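Local atomic coordinates of alanine racemase (Enterococcus faecalis, PDB entry 3E6E), a protein that belongs to the alanine racemase family of two-domain enzymes, with a TIM-barrel domain joined to a largely beta C-terminal domain, and forms a dimer. Residues 7-12 and 282-287; 66-71 and 83-88; 269-274 and 307-312; 303-308 and 340-345. The protein carries 1 engineered substitution. All coordinates share one frame; numbering follows the deposited sequence.

Contact 1: 7-12 and 282-287. With DCS (D-[3-hydroxy-2-methyl-5-phosphonooxymethyl-pyridin-4-ylmethyl]-N,O-cycloserylamide), chain F.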
# COMPACT_ATOMS: atom_id res chain seq x y z
N ARG A 7 17.23 2.99 -5.08
CA ARG A 7 17.23 2.86 -3.63
C ARG A 7 17.43 1.37 -3.37
O ARG A 7 16.68 0.55 -3.88
CB ARG A 7 15.91 3.33 -3.06
CG ARG A 7 15.77 3.09 -1.57
CD ARG A 7 14.39 3.50 -1.05
NE ARG A 7 13.33 2.71 -1.66
CZ ARG A 7 12.08 2.68 -1.22
NH1 ARG A 7 11.73 3.40 -0.16
NH2 ARG A 7 11.17 1.92 -1.83
N PRO A 8 18.43 1.01 -2.57
CA PRO A 8 18.67 -0.41 -2.28
C PRO A 8 17.50 -1.21 -1.64
O PRO A 8 17.63 -2.41 -1.41
CB PRO A 8 19.91 -0.37 -1.39
CG PRO A 8 19.78 0.95 -0.69
CD PRO A 8 19.35 1.87 -1.80
N THR A 9 16.38 -0.57 -1.36
CA THR A 9 15.28 -1.31 -0.76
C THR A 9 14.61 -2.15 -1.84
O THR A 9 13.95 -1.61 -2.73
CB THR A 9 14.24 -0.38 -0.14
OG1 THR A 9 14.89 0.50 0.79
CG2 THR A 9 13.18 -1.18 0.61
N ARG A 10 14.77 -3.47 -1.75
CA ARG A 10 14.21 -4.39 -2.74
C ARG A 10 13.33 -5.51 -2.20
O ARG A 10 13.46 -5.95 -1.04
CB ARG A 10 15.34 -5.04 -3.55
CG ARG A 10 16.21 -4.05 -4.29
CD ARG A 10 17.07 -4.75 -5.33
NE ARG A 10 17.70 -3.80 -6.24
CZ ARG A 10 17.08 -2.74 -6.75
NH1 ARG A 10 15.82 -2.48 -6.42
NH2 ARG A 10 17.71 -1.93 -7.58
N LEU A 11 12.44 -6.00 -3.06
CA LEU A 11 11.51 -7.08 -2.71
C LEU A 11 11.82 -8.30 -3.61
O LEU A 11 11.36 -8.37 -4.74
CB LEU A 11 10.07 -6.58 -2.93
CG LEU A 11 8.87 -7.06 -2.11
CD1 LEU A 11 9.17 -7.16 -0.62
CD2 LEU A 11 7.73 -6.07 -2.35
N HIS A 12 12.63 -9.25 -3.11
CA HIS A 12 13.01 -10.43 -3.89
C HIS A 12 11.99 -11.55 -3.93
O HIS A 12 11.61 -12.12 -2.91
CB HIS A 12 14.33 -11.02 -3.37
CG HIS A 12 15.50 -10.11 -3.55
ND1 HIS A 12 15.86 -9.17 -2.61
CD2 HIS A 12 16.36 -9.97 -4.59
CE1 HIS A 12 16.90 -8.48 -3.07
NE2 HIS A 12 17.22 -8.94 -4.26
N VAL A 282 17.66 2.95 7.75
CA VAL A 282 17.28 2.17 6.58
C VAL A 282 16.22 2.89 5.73
O VAL A 282 15.19 3.33 6.26
CB VAL A 282 16.73 0.81 7.03
CG1 VAL A 282 16.42 -0.06 5.82
CG2 VAL A 282 17.73 0.12 7.95
N PRO A 283 16.46 3.01 4.42
CA PRO A 283 15.57 3.67 3.46
C PRO A 283 14.26 2.96 3.08
O PRO A 283 13.95 2.76 1.90
CB PRO A 283 16.49 3.92 2.26
CG PRO A 283 17.40 2.76 2.30
CD PRO A 283 17.74 2.66 3.77
N ILE A 284 13.49 2.58 4.10
CA ILE A 284 12.21 1.92 3.91
C ILE A 284 11.28 2.44 4.99
O ILE A 284 11.65 2.44 6.17
CB ILE A 284 12.34 0.38 4.01
CG1 ILE A 284 11.00 -0.27 3.69
CG2 ILE A 284 12.82 -0.02 5.40
CD1 ILE A 284 11.04 -1.80 3.77
N GLY A 285 10.10 2.89 4.59
CA GLY A 285 9.15 3.43 5.55
C GLY A 285 7.72 3.00 5.34
O GLY A 285 7.45 2.12 4.53
N TYR A 286 6.78 3.64 6.03
CA TYR A 286 5.41 3.23 5.90
C TYR A 286 4.79 3.51 4.54
O TYR A 286 3.70 3.05 4.24
CB TYR A 286 4.55 3.81 7.04
CG TYR A 286 4.57 5.30 7.22
CD1 TYR A 286 3.84 6.14 6.37
CD2 TYR A 286 5.23 5.87 8.32
CE1 TYR A 286 3.76 7.51 6.62
CE2 TYR A 286 5.16 7.24 8.58
CZ TYR A 286 4.42 8.06 7.73
OH TYR A 286 4.27 9.40 8.03
N ALA A 287 5.51 4.25 3.71
CA ALA A 287 5.02 4.57 2.38
C ALA A 287 5.31 3.35 1.52
O ALA A 287 4.76 3.20 0.44
CB ALA A 287 5.73 5.78 1.84
N1 DCS F . 11.50 17.67 5.60
C2 DCS F . 12.02 16.34 5.73
C2A DCS F . 13.52 16.10 5.84
C3 DCS F . 11.09 15.30 5.75
O3 DCS F . 11.49 14.01 5.86
C4 DCS F . 9.66 15.61 5.64
C4A DCS F . 8.67 14.50 5.66
C5 DCS F . 9.22 17.01 5.51
C6 DCS F . 10.16 17.99 5.49
C5A DCS F . 7.74 17.47 5.38
O4P DCS F . 6.99 17.22 6.60
P DCS F . 5.43 17.57 6.84
O1P DCS F . 5.27 19.02 6.70
O2P DCS F . 4.62 16.84 5.86
O3P DCS F . 5.09 17.15 8.19
N DCS F . 8.67 13.86 7.02
CA DCS F . 7.80 12.80 7.27
C DCS F . 8.15 11.42 7.19
O DCS F . 9.37 10.92 6.86
ND DCS F . 7.09 10.71 7.49
OG DCS F . 6.05 11.58 7.77
CB DCS F . 6.49 12.84 7.63

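Contact 2: 66-71 and 83-88. With DCS (D-[3-hydroxy-2-methyl-5-phosphonooxymethyl-pyridin-4-ylmethyl]-N,O-cycloserylamide), chain D.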
# COMPACT_ATOMS: atom_id res chain seq x y z
N ALA A 66 -9.48 -10.57 -9.47
CA ALA A 66 -10.63 -9.86 -8.93
C ALA A 66 -11.21 -8.85 -9.89
O ALA A 66 -12.41 -8.60 -9.88
CB ALA A 66 -10.25 -9.16 -7.65
N LEU A 67 -10.35 -8.27 -10.73
CA LEU A 67 -10.79 -7.23 -11.65
C LEU A 67 -10.61 -7.48 -13.14
O LEU A 67 -9.64 -8.09 -13.58
CB LEU A 67 -10.08 -5.92 -11.30
CG LEU A 67 -9.89 -5.65 -9.81
CD1 LEU A 67 -9.27 -4.28 -9.64
CD2 LEU A 67 -11.22 -5.72 -9.08
N LEU A 68 -11.57 -6.98 -13.92
CA LEU A 68 -11.52 -7.13 -15.35
C LEU A 68 -10.16 -6.63 -15.82
O LEU A 68 -9.53 -7.21 -16.70
CB LEU A 68 -12.63 -6.31 -16.00
CG LEU A 68 -12.57 -6.25 -17.52
CD1 LEU A 68 -12.29 -7.65 -18.10
CD2 LEU A 68 -13.88 -5.69 -18.06
N ASP A 69 -9.70 -5.54 -15.20
CA ASP A 69 -8.41 -4.95 -15.52
C ASP A 69 -7.31 -5.98 -15.34
O ASP A 69 -6.47 -6.16 -16.22
CB ASP A 69 -8.12 -3.78 -14.59
CG ASP A 69 -9.19 -2.72 -14.64
OD1 ASP A 69 -9.13 -1.84 -15.52
OD2 ASP A 69 -10.10 -2.78 -13.79
N GLU A 70 -7.31 -6.64 -14.19
CA GLU A 70 -6.30 -7.65 -13.89
C GLU A 70 -6.34 -8.73 -14.96
O GLU A 70 -5.29 -9.25 -15.36
CB GLU A 70 -6.56 -8.28 -12.51
CG GLU A 70 -6.53 -7.27 -11.37
CD GLU A 70 -6.92 -7.88 -10.04
OE1 GLU A 70 -6.90 -7.16 -9.02
OE2 GLU A 70 -7.23 -9.08 -10.02
N ALA A 71 -7.55 -9.02 -15.42
CA ALA A 71 -7.79 -10.03 -16.45
C ALA A 71 -7.16 -9.64 -17.78
O ALA A 71 -6.42 -10.41 -18.39
CB ALA A 71 -9.30 -10.24 -16.63
N ILE A 83 -9.46 -17.49 -17.91
CA ILE A 83 -9.26 -16.46 -16.91
C ILE A 83 -10.61 -16.11 -16.29
O ILE A 83 -11.44 -15.46 -16.92
CB ILE A 83 -8.68 -15.17 -17.51
CG1 ILE A 83 -7.30 -15.44 -18.14
CG2 ILE A 83 -8.57 -14.11 -16.45
CD1 ILE A 83 -6.68 -14.21 -18.81
N LEU A 84 -10.82 -16.53 -15.05
CA LEU A 84 -12.08 -16.24 -14.38
C LEU A 84 -12.00 -15.03 -13.44
O LEU A 84 -11.09 -14.92 -12.62
CB LEU A 84 -12.55 -17.44 -13.57
CG LEU A 84 -13.56 -17.12 -12.47
CD1 LEU A 84 -14.81 -16.52 -13.07
CD2 LEU A 84 -13.87 -18.38 -11.70
N ILE A 85 -12.96 -14.12 -13.59
CA ILE A 85 -13.05 -12.95 -12.76
C ILE A 85 -13.97 -13.37 -11.63
O ILE A 85 -15.14 -13.69 -11.87
CB ILE A 85 -13.66 -11.76 -13.52
CG1 ILE A 85 -12.79 -11.44 -14.74
CG2 ILE A 85 -13.74 -10.54 -12.61
CD1 ILE A 85 -13.30 -10.26 -15.55
N LEU A 86 -13.43 -13.38 -10.42
CA LEU A 86 -14.14 -13.81 -9.21
C LEU A 86 -15.27 -12.93 -8.69
O LEU A 86 -16.09 -13.41 -7.91
CB LEU A 86 -13.15 -14.04 -8.07
CG LEU A 86 -12.16 -15.18 -8.26
CD1 LEU A 86 -11.15 -15.18 -7.12
CD2 LEU A 86 -12.92 -16.49 -8.32
N SER A 87 -15.32 -11.66 -9.06
CA SER A 87 -16.41 -10.82 -8.58
C SER A 87 -17.31 -10.40 -9.72
O SER A 87 -17.08 -10.75 -10.88
CB SER A 87 -15.90 -9.57 -7.86
OG SER A 87 -16.99 -8.85 -7.27
N VAL A 88 -18.36 -9.66 -9.39
CA VAL A 88 -19.26 -9.19 -10.42
C VAL A 88 -18.48 -8.20 -11.27
O VAL A 88 -17.52 -7.59 -10.80
CB VAL A 88 -20.49 -8.52 -9.78
CG1 VAL A 88 -21.15 -9.49 -8.83
CG2 VAL A 88 -20.07 -7.29 -9.02
N1 DCS D . -11.68 -17.95 -4.36
C2 DCS D . -12.35 -16.71 -4.11
C2A DCS D . -13.79 -16.50 -4.54
C3 DCS D . -11.64 -15.71 -3.44
O3 DCS D . -12.20 -14.51 -3.16
C4 DCS D . -10.27 -15.97 -3.04
C4A DCS D . -9.49 -14.90 -2.31
C5 DCS D . -9.67 -17.28 -3.35
C6 DCS D . -10.39 -18.22 -3.99
C5A DCS D . -8.26 -17.65 -2.97
O4P DCS D . -8.17 -17.72 -1.54
P DCS D . -6.86 -18.08 -0.72
O1P DCS D . -6.48 -19.42 -1.11
O2P DCS D . -5.82 -17.10 -1.03
O3P DCS D . -7.21 -18.04 0.70
N DCS D . -10.20 -14.51 -1.03
CA DCS D . -9.67 -13.53 -0.18
C DCS D . -10.15 -12.19 -0.06
O DCS D . -11.17 -11.63 -0.78
ND DCS D . -9.44 -11.57 0.86
OG DCS D . -8.50 -12.46 1.35
CB DCS D . -8.65 -13.64 0.72

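Contact 3: 269-274 and 307-312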
# COMPACT_ATOMS: atom_id res chain seq x y z
N GLU A 269 9.71 11.83 19.83
CA GLU A 269 10.74 11.58 20.83
C GLU A 269 10.31 10.39 21.67
O GLU A 269 10.53 10.36 22.89
CB GLU A 269 10.96 12.78 21.75
CG GLU A 269 12.22 12.66 22.61
CD GLU A 269 12.26 13.63 23.78
OE1 GLU A 269 13.33 13.74 24.41
OE2 GLU A 269 11.23 14.28 24.07
N THR A 270 9.70 9.40 21.02
CA THR A 270 9.22 8.20 21.70
C THR A 270 10.35 7.24 22.08
O THR A 270 10.11 6.18 22.64
CB THR A 270 8.22 7.42 20.82
OG1 THR A 270 8.94 6.64 19.87
CG2 THR A 270 7.29 8.39 20.09
N TYR A 271 11.58 7.60 21.76
CA TYR A 271 12.70 6.75 22.15
C TYR A 271 13.93 7.59 22.51
O TYR A 271 14.23 8.59 21.86
CB TYR A 271 13.05 5.79 21.03
CG TYR A 271 14.26 4.94 21.36
CD1 TYR A 271 14.12 3.76 22.08
CD2 TYR A 271 15.54 5.32 20.96
CE1 TYR A 271 15.23 2.97 22.41
CE2 TYR A 271 16.66 4.54 21.29
CZ TYR A 271 16.50 3.37 22.00
OH TYR A 271 17.58 2.59 22.33
N VAL A 272 14.64 7.17 23.56
CA VAL A 272 15.86 7.85 23.97
C VAL A 272 16.88 6.80 24.37
O VAL A 272 16.57 5.83 25.05
CB VAL A 272 15.64 8.81 25.17
CG1 VAL A 272 14.44 9.69 24.92
CG2 VAL A 272 15.47 8.03 26.45
N THR A 273 18.11 7.00 23.90
CA THR A 273 19.20 6.10 24.21
C THR A 273 19.30 5.98 25.72
O THR A 273 19.40 6.98 26.42
CB THR A 273 20.50 6.67 23.69
OG1 THR A 273 20.71 7.95 24.30
CG2 THR A 273 20.44 6.85 22.19
N GLU A 274 19.25 4.75 26.20
CA GLU A 274 19.35 4.46 27.62
C GLU A 274 20.82 4.63 28.01
O GLU A 274 21.17 4.79 29.18
CB GLU A 274 18.89 3.01 27.87
CG GLU A 274 18.97 2.53 29.31
CD GLU A 274 18.02 3.27 30.24
OE1 GLU A 274 18.07 3.01 31.47
OE2 GLU A 274 17.24 4.11 29.73
N GLU A 307 16.65 -4.09 16.70
CA GLU A 307 15.37 -3.51 17.05
C GLU A 307 15.11 -2.17 16.40
O GLU A 307 15.98 -1.30 16.36
CB GLU A 307 15.26 -3.37 18.56
CG GLU A 307 13.95 -2.77 19.02
CD GLU A 307 13.94 -2.50 20.51
OE1 GLU A 307 14.37 -3.38 21.28
OE2 GLU A 307 13.48 -1.41 20.91
N ILE A 308 13.90 -2.00 15.88
CA ILE A 308 13.51 -0.74 15.27
C ILE A 308 13.19 0.20 16.43
O ILE A 308 12.30 -0.07 17.23
CB ILE A 308 12.29 -0.93 14.35
CG1 ILE A 308 12.73 -1.71 13.10
CG2 ILE A 308 11.68 0.41 13.99
CD1 ILE A 308 11.65 -1.91 12.04
N VAL A 309 13.93 1.29 16.54
CA VAL A 309 13.70 2.23 17.62
C VAL A 309 13.18 3.54 17.08
O VAL A 309 13.49 3.93 15.96
CB VAL A 309 14.99 2.45 18.46
CG1 VAL A 309 15.45 1.12 19.04
CG2 VAL A 309 16.09 3.08 17.60
N GLY A 310 12.38 4.24 17.88
CA GLY A 310 11.80 5.48 17.41
C GLY A 310 10.67 5.18 16.44
O GLY A 310 10.43 4.02 16.07
N ARG A 311 9.96 6.21 16.01
CA ARG A 311 8.87 6.01 15.08
C ARG A 311 9.38 5.71 13.69
O ARG A 311 10.44 6.19 13.28
CB ARG A 311 7.96 7.23 15.03
CG ARG A 311 7.04 7.35 16.23
CD ARG A 311 5.82 6.44 16.10
NE ARG A 311 4.82 6.74 17.13
CZ ARG A 311 4.87 6.32 18.39
NH1 ARG A 311 5.88 5.55 18.80
NH2 ARG A 311 3.92 6.68 19.24
N VAL A 312 8.62 4.88 12.98
CA VAL A 312 8.93 4.51 11.62
C VAL A 312 8.54 5.74 10.82
O VAL A 312 7.44 6.27 11.02
CB VAL A 312 8.06 3.30 11.20
CG1 VAL A 312 8.16 3.05 9.69
CG2 VAL A 312 8.52 2.07 11.97

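Contact 4: 303-308 and 340-345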
# COMPACT_ATOMS: atom_id res chain seq x y z
N GLY A 303 23.10 -11.40 10.26
CA GLY A 303 22.58 -12.49 11.07
C GLY A 303 22.31 -12.18 12.53
O GLY A 303 22.07 -13.08 13.31
N LYS A 304 22.36 -10.90 12.89
CA LYS A 304 22.09 -10.48 14.26
C LYS A 304 20.78 -9.68 14.23
O LYS A 304 20.52 -8.97 13.26
CB LYS A 304 23.22 -9.60 14.79
CG LYS A 304 24.59 -10.26 14.88
CD LYS A 304 24.78 -11.01 16.19
CE LYS A 304 26.22 -11.55 16.31
NZ LYS A 304 26.55 -12.05 17.67
N ARG A 305 19.97 -9.80 15.27
CA ARG A 305 18.71 -9.07 15.29
C ARG A 305 18.91 -7.60 15.69
O ARG A 305 19.76 -7.30 16.54
CB ARG A 305 17.71 -9.76 16.23
CG ARG A 305 17.63 -11.27 15.98
CD ARG A 305 16.24 -11.86 16.17
NE ARG A 305 15.28 -11.31 15.20
CZ ARG A 305 14.65 -12.01 14.27
NH1 ARG A 305 14.84 -13.31 14.13
NH2 ARG A 305 13.81 -11.39 13.46
N CYS A 306 18.16 -6.71 15.06
CA CYS A 306 18.25 -5.28 15.33
C CYS A 306 16.86 -4.69 15.53
O CYS A 306 16.00 -4.76 14.65
CB CYS A 306 18.94 -4.54 14.19
SG CYS A 306 20.63 -5.08 13.88
N GLU A 307 16.65 -4.09 16.70
CA GLU A 307 15.37 -3.51 17.05
C GLU A 307 15.11 -2.17 16.40
O GLU A 307 15.98 -1.30 16.36
CB GLU A 307 15.26 -3.37 18.56
CG GLU A 307 13.95 -2.77 19.02
CD GLU A 307 13.94 -2.50 20.51
OE1 GLU A 307 14.37 -3.38 21.28
OE2 GLU A 307 13.48 -1.41 20.91
N ILE A 308 13.90 -2.00 15.88
CA ILE A 308 13.51 -0.74 15.27
C ILE A 308 13.19 0.20 16.43
O ILE A 308 12.30 -0.07 17.23
CB ILE A 308 12.29 -0.93 14.35
CG1 ILE A 308 12.73 -1.71 13.10
CG2 ILE A 308 11.68 0.41 13.99
CD1 ILE A 308 11.65 -1.91 12.04
N GLU A 340 18.94 -16.69 11.83
CA GLU A 340 17.72 -15.96 12.16
C GLU A 340 16.77 -15.91 10.98
O GLU A 340 17.19 -15.95 9.82
CB GLU A 340 18.06 -14.53 12.58
CG GLU A 340 18.94 -14.46 13.81
CD GLU A 340 18.31 -15.12 15.02
OE1 GLU A 340 19.04 -15.47 15.97
OE2 GLU A 340 17.07 -15.29 15.02
N GLU A 341 15.48 -15.81 11.27
CA GLU A 341 14.46 -15.76 10.23
C GLU A 341 13.33 -14.79 10.53
O GLU A 341 12.74 -14.80 11.61
CB GLU A 341 13.82 -17.14 10.00
CG GLU A 341 14.23 -17.86 8.71
CD GLU A 341 13.04 -18.30 7.84
OE1 GLU A 341 12.62 -17.51 6.96
OE2 GLU A 341 12.52 -19.42 8.03
N ASN A 342 13.04 -13.93 9.55
CA ASN A 342 11.92 -13.03 9.68
C ASN A 342 10.98 -13.51 8.59
O ASN A 342 11.36 -13.62 7.42
CB ASN A 342 12.33 -11.58 9.46
CG ASN A 342 12.54 -10.86 10.75
OD1 ASN A 342 12.21 -11.39 11.81
ND2 ASN A 342 13.07 -9.65 10.69
N THR A 343 9.77 -13.87 9.01
CA THR A 343 8.76 -14.40 8.11
C THR A 343 7.61 -13.42 8.00
O THR A 343 7.42 -12.59 8.87
CB THR A 343 8.18 -15.68 8.67
OG1 THR A 343 7.32 -15.36 9.77
CG2 THR A 343 9.29 -16.59 9.15
N LEU A 344 6.84 -13.53 6.94
CA LEU A 344 5.70 -12.65 6.79
C LEU A 344 4.77 -12.80 8.00
O LEU A 344 4.23 -11.81 8.51
CB LEU A 344 4.95 -12.99 5.50
CG LEU A 344 4.79 -11.84 4.52
CD1 LEU A 344 6.16 -11.35 4.07
CD2 LEU A 344 3.98 -12.33 3.33
N GLN A 345 4.58 -14.03 8.47
CA GLN A 345 3.71 -14.27 9.62
C GLN A 345 4.11 -13.40 10.78
O GLN A 345 3.26 -12.72 11.38
CB GLN A 345 3.75 -15.73 10.05
CG GLN A 345 2.45 -16.48 9.81
CD GLN A 345 1.27 -15.85 10.53
OE1 GLN A 345 1.21 -15.83 11.75
NE2 GLN A 345 0.32 -15.33 9.75

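Contact 1: 7-12 and 282-287
R7 reaches over the carbonyl of P283, while T9 holds the same oxygen by a hydrogen bond. From its CB, which points toward the loop 282-287, the R7 chain runs out straight, because CG is anti to the backbone N (chi1 174°) and the next torsion is also extended. R7 CG passes P283 CB at 4.0 Å. The following carbon, CD, comes down on the carbonyl, with R7 CD 3.1 Å from P283 O. A bend at chi3 then lays the guanidinium past the oxygen: R7 NH1 ends 3.1 Å from P283 O, and its salt bridge is to D288 further along the loop. T9 CB lies against one face of that guanidinium. P283 is the centre of an inverse gamma turn, with I284 N bonded to V282 O. The turn follows strand 277-282 of the mixed C-terminal sheet, to which strand 10-12 also belongs, so the contact fastens the start of the chain onto the C-terminal domain. T9 OG1 donates to P283 O over 2.7 Å, from above the carbonyl plane (64° out of it), and also bonds S251 OG. The methyl branch of T9 packs on I284, T9 CG2 to I284 CB 3.8 Å, the two side chains crossing at about a right angle. Beside these, the P8 and P283 rings meet loosely. The buried loop then runs to the dimer interface: Y286 packs on Y356 of the second subunit, and Y286 OH makes a weak 2.8 Å hydrogen bond to OG of the DCS, which is held largely by residues of that subunit.

Contact 2: 66-71 and 83-88
The I85 side chain wedges under the first turn of helix 68-76, and packing is tight around its tip. I85 CD1 sits 3.6 Å from L68 CA and 3.8 Å from L68 CD1, with A71 CB touching it from the next part of the turn. Both branches of I85 are used: CG1 lies beside the backbone N (chi1 -60°) and carries CD1 to the helix, while CG2 is left against the loop before it, I85 CG2 to A66 O 3.6 Å. Two residues earlier on the strand, I83 CG2 meets A71 CB at 3.9 Å. These contacts fill the seam between helix and strand in the beta-alpha-beta unit of strand 62-65, helix 68-76 and strand 83-85 of the TIM-barrel domain. Past I85 the fit slackens. S87 approaches through CB alone, 4.1 Å from A66 O, and V88 turns away to pack on I254 of the second subunit. L86 faces the ligand instead of the helix, with L86 CD1 3.6 Å from C2 of the DCS ring. The start of the helix is tied within its own segment by E70: its OE2 takes A66 N at 2.8 Å (N-H...O 158°) from above the carboxylate plane, plus a long, weak bond from N of L67, the N-cap residue. E70 OE1, for its part, forms a salt bridge with R365 of the second subunit.

Contact 3: 269-274 and 307-312
The Y271 ring lies flat over V309 in a CH-pi contact that joins two parts of the C-terminal beta domain: the small antiparallel pair 264-265/271-272 and the end of strand 304-309 in the large mixed sheet. V309 CB stands 3.7 Å from the centroid of the Y271 ring, 3° off the normal, and so sits over the middle of the face. The two methyls spread from there toward different parts of the rim, V309 CG1 near Y271 CE1 and CZ, V309 CG2 near CE2 and CD2. For Y271 the first torsion is extended (chi1 177°), which swings the ring over V309, while Y271 CB rests 3.6 Å from G310 N. The hydroxyl at the far end is fixed by hydrogen bonds to E277 and R320. G310, at a positive phi that favours glycine, is the residue nearest Y271 along the backbone. Beyond it R311 bends at chi2 (-80°) and carries its guanidinium to T270, the two side chains crossing at about a right angle. This outer half is partly solvent-facing and has no directed bond: T270 OG1 and R311 NH1 are 3.4 Å apart at a poor angle. T270 CG2 instead covers one face of the guanidinium, offset toward its rim, with R311 CZ 3.6 Å from that methyl.

Contact 4: 303-308 and 340-345
R305 forms a salt bridge to E340, its NH1 donating to E340 OE2 over 3.1 Å at an N-H...O angle of 149°. The acceptor oxygen lies near the guanidinium plane and is met on its anti side, 32° out of the carboxylate plane; the two planar groups stand 78° apart. The bridge spans two hairpins of the C-terminal beta domain: strand 304-309, which pairs with 298-301, and strand 340-342, which pairs with 336-337. The axes of strands 304-308 and 340-342 come no closer than 8.3 Å, so side chains bridge the gap. A second bond joins R305 NH2 to N342 OD1, modelled very short at 2.3 Å, so its detail is doubtful. T298 bonds both side chains, taking R305 NE on its OG1 and N342 ND2 on its carbonyl oxygen. Also at the guanidinium edge, and in its plane, is the carbonyl oxygen of E341, with E341 O 3.6 Å from R305 NH1. Bends at chi2 and chi3 curl the arginine to these acceptors. The aliphatic parts pack next: R305 CG approaches E340 CD at 4.0 Å, and E340 also lies on L300. At the surface, G303, in a positive-phi turn, hydrogen-bonds D337 through its N, while G303 O touches E340 CG at 3.5 Å.

In the fold
Contacts 1 and 2 are buried and reach the second subunit, each carrying one ligand-pocket residue; contact 3 is partly buried, and contact 4 lies on the surface. Contact 2 belongs to the barrel and is almost wholly apolar across its segments, about 26 Å at nearest atoms from contact 3. Contacts 1, 3 and 4 each reach the mixed C-terminal sheet. Contacts 3 and 4 both use strand 304-309, overlapping at E307 and I308, yet contact 3 rests on a CH-pi contact and methyl packing, contact 4 on a salt bridge and polar side chains. Contact 1 combines one side-chain-to-carbonyl hydrogen bond with apolar packing, and touches contact 3 where Y286 packs on V312.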